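Local atomic coordinates of disulfide bond protein A (Staphylococcus aureus, PDB entry 3BCI), a protein that probably acts as a thiol:disulfide oxidoreductase of the DsbA subfamily, introducing disulfide bonds into folding proteins. Residues A[18-23]-A[51-56]; A[64-69]-A[134-139]. All blocks are in the same frame, centred on the assembly; numbering follows the deposited sequence.

Contact 1: residues A[18-23]-A[51-56]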
ATOM      1  N   TYR A  18      -0.388  -7.378  -3.671  1.00 22.25           N
ATOM      2  CA  TYR A  18      -1.824  -7.136  -3.791  1.00 22.98           C
ATOM      3  C   TYR A  18      -2.447  -7.283  -2.416  1.00 24.45           C
ATOM      4  O   TYR A  18      -2.157  -8.243  -1.703  1.00 26.72           O
ATOM      5  CB  TYR A  18      -2.450  -8.152  -4.749  1.00 21.35           C
ATOM      6  CG  TYR A  18      -2.068  -7.952  -6.196  1.00 27.89           C
ATOM      7  CD1 TYR A  18      -2.780  -7.069  -7.009  1.00 24.06           C
ATOM      8  CD2 TYR A  18      -1.009  -8.664  -6.761  1.00 23.45           C
ATOM      9  CE1 TYR A  18      -2.454  -6.906  -8.351  1.00 26.40           C
ATOM     10  CE2 TYR A  18      -0.670  -8.508  -8.100  1.00 31.34           C
ATOM     11  CZ  TYR A  18      -1.399  -7.632  -8.892  1.00 27.90           C
ATOM     12  OH  TYR A  18      -1.098  -7.508 -10.226  1.00 28.06           O
ATOM     13  N   GLY A  19      -3.297  -6.336  -2.036  1.00 24.83           N
ATOM     14  CA  GLY A  19      -3.929  -6.421  -0.736  1.00 25.98           C
ATOM     15  C   GLY A  19      -4.988  -5.374  -0.454  1.00 22.17           C
ATOM     16  O   GLY A  19      -5.589  -4.806  -1.364  1.00 28.77           O
ATOM     17  N   ASP A  20      -5.210  -5.126   0.829  1.00 25.15           N
ATOM     18  CA  ASP A  20      -6.201  -4.157   1.287  1.00 23.45           C
ATOM     19  C   ASP A  20      -5.792  -3.804   2.712  1.00 25.92           C
ATOM     20  O   ASP A  20      -5.417  -4.688   3.481  1.00 23.39           O
ATOM     21  CB  ASP A  20      -7.597  -4.798   1.279  1.00 24.49           C
ATOM     22  CG  ASP A  20      -8.708  -3.799   1.570  1.00 27.28           C
ATOM     23  OD1 ASP A  20      -8.545  -2.973   2.490  1.00 28.98           O
ATOM     24  OD2 ASP A  20      -9.749  -3.847   0.883  1.00 30.62           O
ATOM     25  N   TYR A  21      -5.855  -2.523   3.068  1.00 23.69           N
ATOM     26  CA  TYR A  21      -5.474  -2.099   4.409  1.00 24.87           C
ATOM     27  C   TYR A  21      -6.359  -2.708   5.496  1.00 25.27           C
ATOM     28  O   TYR A  21      -5.970  -2.752   6.659  1.00 22.65           O
ATOM     29  CB  TYR A  21      -5.507  -0.567   4.517  1.00 22.51           C
ATOM     30  CG  TYR A  21      -4.346   0.115   3.837  1.00 25.74           C
ATOM     31  CD1 TYR A  21      -3.045  -0.079   4.293  1.00 25.82           C
ATOM     32  CD2 TYR A  21      -4.543   0.935   2.725  1.00 23.76           C
ATOM     33  CE1 TYR A  21      -1.965   0.521   3.660  1.00 31.07           C
ATOM     34  CE2 TYR A  21      -3.462   1.542   2.083  1.00 22.37           C
ATOM     35  CZ  TYR A  21      -2.179   1.326   2.558  1.00 28.85           C
ATOM     36  OH  TYR A  21      -1.102   1.908   1.932  1.00 26.06           O
ATOM     37  N   LYS A  22      -7.540  -3.184   5.115  1.00 26.17           N
ATOM     38  CA  LYS A  22      -8.470  -3.782   6.074  1.00 29.98           C
ATOM     39  C   LYS A  22      -8.293  -5.290   6.188  1.00 34.41           C
ATOM     40  O   LYS A  22      -8.947  -5.939   7.007  1.00 35.71           O
ATOM     41  CB  LYS A  22      -9.912  -3.498   5.649  1.00 28.77           C
ATOM     42  CG  LYS A  22     -10.275  -2.023   5.622  1.00 30.32           C
ATOM     43  CD  LYS A  22     -11.771  -1.802   5.406  1.00 31.31           C
ATOM     44  CE  LYS A  22     -12.584  -2.190   6.636  1.00 32.37           C
ATOM     45  NZ  LYS A  22     -14.049  -2.056   6.377  1.00 33.64           N
ATOM     46  N   CYS A  23      -7.398  -5.827   5.374  0.80 31.36           N
ATOM     47  CA  CYS A  23      -7.138  -7.255   5.387  0.80 31.86           C
ATOM     48  C   CYS A  23      -6.140  -7.682   6.455  0.80 31.00           C
ATOM     49  O   CYS A  23      -4.989  -7.238   6.477  0.80 31.72           O
ATOM     50  CB  CYS A  23      -6.666  -7.701   4.010  0.80 27.59           C
ATOM     51  SG  CYS A  23      -6.177  -9.409   3.915  0.80 41.78           S
ATOM     52  N   PHE A  51       2.144  -1.318  -4.445  1.00 22.96           N
ATOM     53  CA  PHE A  51       1.083  -1.904  -3.637  1.00 25.55           C
ATOM     54  C   PHE A  51      -0.205  -1.683  -4.417  1.00 19.97           C
ATOM     55  O   PHE A  51      -0.533  -0.544  -4.767  1.00 25.79           O
ATOM     56  CB  PHE A  51       1.002  -1.208  -2.274  1.00 24.31           C
ATOM     57  CG  PHE A  51      -0.079  -1.752  -1.374  1.00 25.80           C
ATOM     58  CD1 PHE A  51       0.012  -3.038  -0.857  1.00 26.27           C
ATOM     59  CD2 PHE A  51      -1.194  -0.978  -1.053  1.00 23.98           C
ATOM     60  CE1 PHE A  51      -0.993  -3.550  -0.032  1.00 34.02           C
ATOM     61  CE2 PHE A  51      -2.202  -1.479  -0.231  1.00 30.52           C
ATOM     62  CZ  PHE A  51      -2.101  -2.767   0.279  1.00 32.93           C
ATOM     63  N   VAL A  52      -0.910  -2.765  -4.726  1.00 18.32           N
ATOM     64  CA  VAL A  52      -2.167  -2.660  -5.464  1.00 22.58           C
ATOM     65  C   VAL A  52      -3.277  -3.013  -4.486  1.00 23.34           C
ATOM     66  O   VAL A  52      -3.390  -4.158  -4.053  1.00 20.61           O
ATOM     67  CB  VAL A  52      -2.211  -3.631  -6.667  1.00 29.13           C
ATOM     68  CG1 VAL A  52      -3.526  -3.464  -7.418  1.00 23.72           C
ATOM     69  CG2 VAL A  52      -1.036  -3.360  -7.601  1.00 22.30           C
ATOM     70  N   ASN A  53      -4.091  -2.017  -4.152  1.00 24.70           N
ATOM     71  CA  ASN A  53      -5.178  -2.168  -3.187  1.00 26.10           C
ATOM     72  C   ASN A  53      -6.496  -2.564  -3.845  1.00 29.95           C
ATOM     73  O   ASN A  53      -7.082  -1.780  -4.588  1.00 23.69           O
ATOM     74  CB  ASN A  53      -5.362  -0.845  -2.447  1.00 24.01           C
ATOM     75  CG  ASN A  53      -6.155  -0.989  -1.172  1.00 20.92           C
ATOM     76  OD1 ASN A  53      -7.111  -1.766  -1.100  1.00 23.09           O
ATOM     77  ND2 ASN A  53      -5.774  -0.222  -0.154  1.00 19.09           N
ATOM     78  N   LEU A  54      -6.970  -3.775  -3.565  1.00 27.48           N
ATOM     79  CA  LEU A  54      -8.230  -4.230  -4.147  1.00 30.64           C
ATOM     80  C   LEU A  54      -9.453  -3.511  -3.561  1.00 32.38           C
ATOM     81  O   LEU A  54     -10.538  -3.566  -4.138  1.00 33.12           O
ATOM     82  CB  LEU A  54      -8.389  -5.752  -3.980  1.00 23.73           C
ATOM     83  CG  LEU A  54      -7.692  -6.645  -5.016  1.00 26.99           C
ATOM     84  CD1 LEU A  54      -6.179  -6.605  -4.815  1.00 25.26           C
ATOM     85  CD2 LEU A  54      -8.208  -8.078  -4.885  1.00 29.40           C
ATOM     86  N   ALA A  55      -9.270  -2.836  -2.426  1.00 30.13           N
ATOM     87  CA  ALA A  55     -10.350  -2.097  -1.758  1.00 31.88           C
ATOM     88  C   ALA A  55     -11.654  -2.885  -1.817  1.00 31.63           C
ATOM     89  O   ALA A  55     -12.663  -2.386  -2.313  1.00 31.64           O
ATOM     90  CB  ALA A  55     -10.537  -0.733  -2.424  1.00 31.27           C
ATOM     91  N   PHE A  56     -11.632  -4.103  -1.291  1.00 32.55           N
ATOM     92  CA  PHE A  56     -12.796  -4.978  -1.343  1.00 38.07           C
ATOM     93  C   PHE A  56     -13.455  -5.304  -0.010  1.00 39.09           C
ATOM     94  O   PHE A  56     -14.437  -6.042   0.018  1.00 34.15           O
ATOM     95  CB  PHE A  56     -12.400  -6.293  -2.023  1.00 38.46           C
ATOM     96  CG  PHE A  56     -11.494  -7.160  -1.186  1.00 41.49           C
ATOM     97  CD1 PHE A  56     -12.002  -8.251  -0.484  1.00 51.40           C
ATOM     98  CD2 PHE A  56     -10.135  -6.877  -1.083  1.00 37.81           C
ATOM     99  CE1 PHE A  56     -11.169  -9.050   0.308  1.00 49.12           C
ATOM    100  CE2 PHE A  56      -9.294  -7.668  -0.293  1.00 39.83           C
ATOM    101  CZ  PHE A  56      -9.811  -8.756   0.403  1.00 43.26           C
TER
HETATM  102  O   HOH W   1      -7.914  -0.134   1.957  1.00 25.98           O

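Contact 2: residues A[64-69]-A[134-139]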
ATOM      1  N   GLY A  64      -9.377   4.692   2.146  1.00 25.06           N
ATOM      2  CA  GLY A  64      -8.040   4.481   2.669  1.00 21.56           C
ATOM      3  C   GLY A  64      -7.052   4.389   1.518  1.00 22.52           C
ATOM      4  O   GLY A  64      -5.930   4.898   1.606  1.00 23.74           O
ATOM      5  N   SER A  65      -7.475   3.750   0.432  1.00 20.78           N
ATOM      6  CA  SER A  65      -6.625   3.593  -0.743  1.00 26.52           C
ATOM      7  C   SER A  65      -6.308   4.945  -1.371  1.00 21.66           C
ATOM      8  O   SER A  65      -5.180   5.181  -1.789  1.00 21.05           O
ATOM      9  CB  SER A  65      -7.300   2.695  -1.782  1.00 23.10           C
ATOM     10  OG  SER A  65      -6.450   2.508  -2.903  1.00 25.65           O
ATOM     11  N   ARG A  66      -7.302   5.827  -1.453  1.00 21.90           N
ATOM     12  CA  ARG A  66      -7.081   7.162  -2.013  1.00 24.29           C
ATOM     13  C   ARG A  66      -6.040   7.938  -1.193  1.00 21.80           C
ATOM     14  O   ARG A  66      -5.110   8.514  -1.746  1.00 24.84           O
ATOM     15  CB  ARG A  66      -8.388   7.960  -2.034  1.00 21.32           C
ATOM     16  CG  ARG A  66      -9.435   7.429  -2.997  1.00 25.68           C
ATOM     17  CD  ARG A  66     -10.787   8.065  -2.715  1.00 29.00           C
ATOM     18  NE  ARG A  66     -11.843   7.479  -3.532  1.00 30.31           N
ATOM     19  CZ  ARG A  66     -13.124   7.461  -3.185  1.00 28.33           C
ATOM     20  NH1 ARG A  66     -13.510   7.996  -2.035  1.00 27.92           N
ATOM     21  NH2 ARG A  66     -14.019   6.905  -3.987  1.00 33.78           N
ATOM     22  N   ALA A  67      -6.210   7.959   0.126  1.00 22.18           N
ATOM     23  CA  ALA A  67      -5.277   8.672   0.994  1.00 24.29           C
ATOM     24  C   ALA A  67      -3.880   8.093   0.818  1.00 23.54           C
ATOM     25  O   ALA A  67      -2.894   8.830   0.756  1.00 23.15           O
ATOM     26  CB  ALA A  67      -5.714   8.558   2.453  1.00 23.30           C
ATOM     27  N   SER A  68      -3.809   6.767   0.732  1.00 20.01           N
ATOM     28  CA  SER A  68      -2.542   6.067   0.554  1.00 25.23           C
ATOM     29  C   SER A  68      -1.863   6.508  -0.742  1.00 24.95           C
ATOM     30  O   SER A  68      -0.665   6.810  -0.757  1.00 22.04           O
ATOM     31  CB  SER A  68      -2.786   4.552   0.529  1.00 25.74           C
ATOM     32  OG  SER A  68      -1.572   3.835   0.379  1.00 29.11           O
ATOM     33  N   HIS A  69      -2.630   6.546  -1.830  1.00 20.12           N
ATOM     34  CA  HIS A  69      -2.087   6.963  -3.121  1.00 26.50           C
ATOM     35  C   HIS A  69      -1.693   8.439  -3.127  1.00 26.08           C
ATOM     36  O   HIS A  69      -0.749   8.831  -3.814  1.00 21.93           O
ATOM     37  CB  HIS A  69      -3.091   6.672  -4.241  1.00 19.40           C
ATOM     38  CG  HIS A  69      -3.009   5.272  -4.766  1.00 24.16           C
ATOM     39  ND1 HIS A  69      -1.974   4.838  -5.564  1.00 19.33           N
ATOM     40  CD2 HIS A  69      -3.807   4.194  -4.565  1.00 23.25           C
ATOM     41  CE1 HIS A  69      -2.134   3.554  -5.834  1.00 25.41           C
ATOM     42  NE2 HIS A  69      -3.240   3.139  -5.238  1.00 27.31           N
ATOM     43  N   ALA A 134      -6.195   6.806  -9.193  1.00 25.86           N
ATOM     44  CA  ALA A 134      -5.244   5.752  -8.871  1.00 29.14           C
ATOM     45  C   ALA A 134      -5.907   4.667  -8.030  1.00 25.33           C
ATOM     46  O   ALA A 134      -5.717   3.481  -8.285  1.00 28.04           O
ATOM     47  CB  ALA A 134      -4.043   6.341  -8.123  1.00 25.32           C
ATOM     48  N   ALA A 135      -6.693   5.071  -7.037  1.00 23.09           N
ATOM     49  CA  ALA A 135      -7.361   4.106  -6.172  1.00 25.60           C
ATOM     50  C   ALA A 135      -8.307   3.236  -6.998  1.00 28.17           C
ATOM     51  O   ALA A 135      -8.365   2.025  -6.808  1.00 24.75           O
ATOM     52  CB  ALA A 135      -8.117   4.827  -5.055  1.00 22.61           C
ATOM     53  N   GLU A 136      -9.036   3.854  -7.922  1.00 27.43           N
ATOM     54  CA  GLU A 136      -9.952   3.118  -8.784  1.00 29.53           C
ATOM     55  C   GLU A 136      -9.185   2.170  -9.702  1.00 24.85           C
ATOM     56  O   GLU A 136      -9.561   1.011  -9.861  1.00 28.68           O
ATOM     57  CB  GLU A 136     -10.774   4.080  -9.648  1.00 35.44           C
ATOM     58  CG  GLU A 136     -11.818   4.897  -8.895  1.00 53.99           C
ATOM     59  CD  GLU A 136     -12.826   4.029  -8.160  1.00 63.96           C
ATOM     60  OE1 GLU A 136     -13.219   2.978  -8.716  1.00 59.83           O
ATOM     61  OE2 GLU A 136     -13.233   4.403  -7.035  1.00 60.23           O
ATOM     62  N   LYS A 137      -8.110   2.673 -10.302  1.00 25.73           N
ATOM     63  CA  LYS A 137      -7.298   1.891 -11.224  1.00 26.79           C
ATOM     64  C   LYS A 137      -6.751   0.622 -10.575  1.00 28.77           C
ATOM     65  O   LYS A 137      -6.664  -0.420 -11.226  1.00 27.92           O
ATOM     66  CB  LYS A 137      -6.144   2.743 -11.761  1.00 27.58           C
ATOM     67  CG  LYS A 137      -5.383   2.095 -12.913  1.00 31.24           C
ATOM     68  CD  LYS A 137      -4.172   2.921 -13.327  1.00 40.75           C
ATOM     69  CE  LYS A 137      -3.471   2.303 -14.535  1.00 45.90           C
ATOM     70  NZ  LYS A 137      -2.225   3.038 -14.901  1.00 47.65           N
ATOM     71  N   ASP A 138      -6.386   0.708  -9.299  1.00 24.24           N
ATOM     72  CA  ASP A 138      -5.864  -0.455  -8.578  1.00 27.99           C
ATOM     73  C   ASP A 138      -6.819  -1.643  -8.677  1.00 30.39           C
ATOM     74  O   ASP A 138      -6.394  -2.790  -8.808  1.00 24.63           O
ATOM     75  CB  ASP A 138      -5.646  -0.121  -7.103  1.00 22.87           C
ATOM     76  CG  ASP A 138      -4.227   0.325  -6.803  1.00 25.78           C
ATOM     77  OD1 ASP A 138      -3.449   0.566  -7.757  1.00 26.27           O
ATOM     78  OD2 ASP A 138      -3.895   0.443  -5.607  1.00 23.55           O
ATOM     79  N   LYS A 139      -8.118  -1.376  -8.614  1.00 27.24           N
ATOM     80  CA  LYS A 139      -9.083  -2.465  -8.694  1.00 29.31           C
ATOM     81  C   LYS A 139      -9.058  -3.090 -10.084  1.00 24.03           C
ATOM     82  O   LYS A 139      -9.196  -4.301 -10.226  1.00 31.53           O
ATOM     83  CB  LYS A 139     -10.484  -1.954  -8.378  1.00 27.88           C
ATOM     84  CG  LYS A 139     -10.554  -1.184  -7.073  1.00 39.14           C
ATOM     85  CD  LYS A 139     -11.934  -0.598  -6.868  1.00 40.71           C
ATOM     86  CE  LYS A 139     -12.828  -1.583  -6.158  1.00 46.36           C
ATOM     87  NZ  LYS A 139     -14.260  -1.292  -6.424  1.00 59.98           N
TER
HETATM   88  O   HOH W   2      -7.780   0.812  -4.508  1.00 24.39           O
HETATM   89  O   HOH W   3     -11.359   6.161  -5.987  1.00 32.44           O

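Contact 1: residues A[18-23]-A[51-56]
Asp20, one residue past the end of strand 14-19, reaches over to the turn that follows strand 48-53. Its CB lies 3.7 Å from Phe56 CE2, against that ring. With CG anti to the backbone N (chi1 -172°), the carboxylate is carried out toward residues 53-56, where CG sits near Asn53 OD1. The two oxygens then divide the work. OD2 accepts the backbone N-H of Phe56 at 2.9 Å, a bent bond (133° at the hydrogen) that reaches OD2 nearly along its C-O axis, and Ser61 OG is a second partner. OD1 turns back to Lys22 N (2.8 Å), closing an Asx turn, and takes a hydrogen from a water that in turn accepts from Asn53 ND2. Asn53 makes an Asx turn of its own, OD1 to Ala55 N, so an Asx turn sits at the end of each strand.

Next to these polar groups the strands run parallel: Gly19 N donates to Val52 O at 3.0 Å, and Leu54 N to Gly19 O at 2.8 Å. On one face Tyr18 lies alongside Val52, CD1 3.5 Å from CB. On the other, Phe51 CE2 sits over a face of the Tyr21 ring, offset toward its rim, the planes 44° apart. Neighbouring parallel strands joined through helix 24-42 form the beta-alpha-beta unit of the thioredoxin fold, with Cys23 of the redox-active CxxC at the helix N-cap.

Contact 2: residues A[64-69]-A[134-139]
His69 and Asp138 meet head-on from the two helices, tying helix 61-74 to helix 130-144 in this DsbA-type, thioredoxin-fold protein. The axes of the two short segments pass 8.9 Å apart at 116°, and the side chains that bridge them differ in how they are turned. The imidazole presents its edge: Asp138 OD2 lies in the ring plane, and NE2 donates to it at 2.8 Å in a nearly straight bond. The carboxylate, however, is twisted 67° against the ring, and NE2 comes to OD2 from above the carboxylate plane. OD2 probably also accepts from the backbone N of Asn53; two N-H groups would then hold this oxygen of a buried residue, which would probably favour a charged carboxylate.

One face of the imidazole lies against Ala134, whose CB stands 3.8 Å from the ring centroid in a CH-pi contact.

Further along, the methyl group of Ala135 fits between Ser65 and Arg66, with its CB 3.6 Å from Ser65 OG and as near to Arg66 CG. With chi1 near 180°, the hydroxyl of Ser65 swings away from its own backbone N toward helix 130-144 and donates to a water that in turn donates to Ala135 O.

Arg66 and Glu136 run alongside each other, their guanidinium and carboxylate planes turned well out of parallel. Arg66 also makes a cation-pi contact with Trp132. Its NH2 remains 4.0 Å from Glu136 OE2, too far for a salt bridge; instead, a water in the guanidinium plane accepts from Arg66 NE and donates to Glu136 OE2, 2.8 Å from each.

Contacts 1 and 2 have centres about 9 Å apart and touch directly. Asp138 belongs to both: beside its bond to His69 in contact 2 it reaches Asn53 in contact 1, and Val52 CG1 packs 3.3 Å from Asp138 O. Ser65 adds a second seam, its OG 3.6 Å from Asn53 CB. Tyr21, two residues before Cys23, makes a probable hydrogen bond from its OH group to Ser68 OG (2.5 Å), the proton not being placed. Strand 48-53, at the edge of the sheet, thus meets helix 130-144 through Val52 and Asn53, and helix 61-74, the next helix in the chain, through Ser65, while Tyr21 links the segment leading into the CxxC site to residues 64-69.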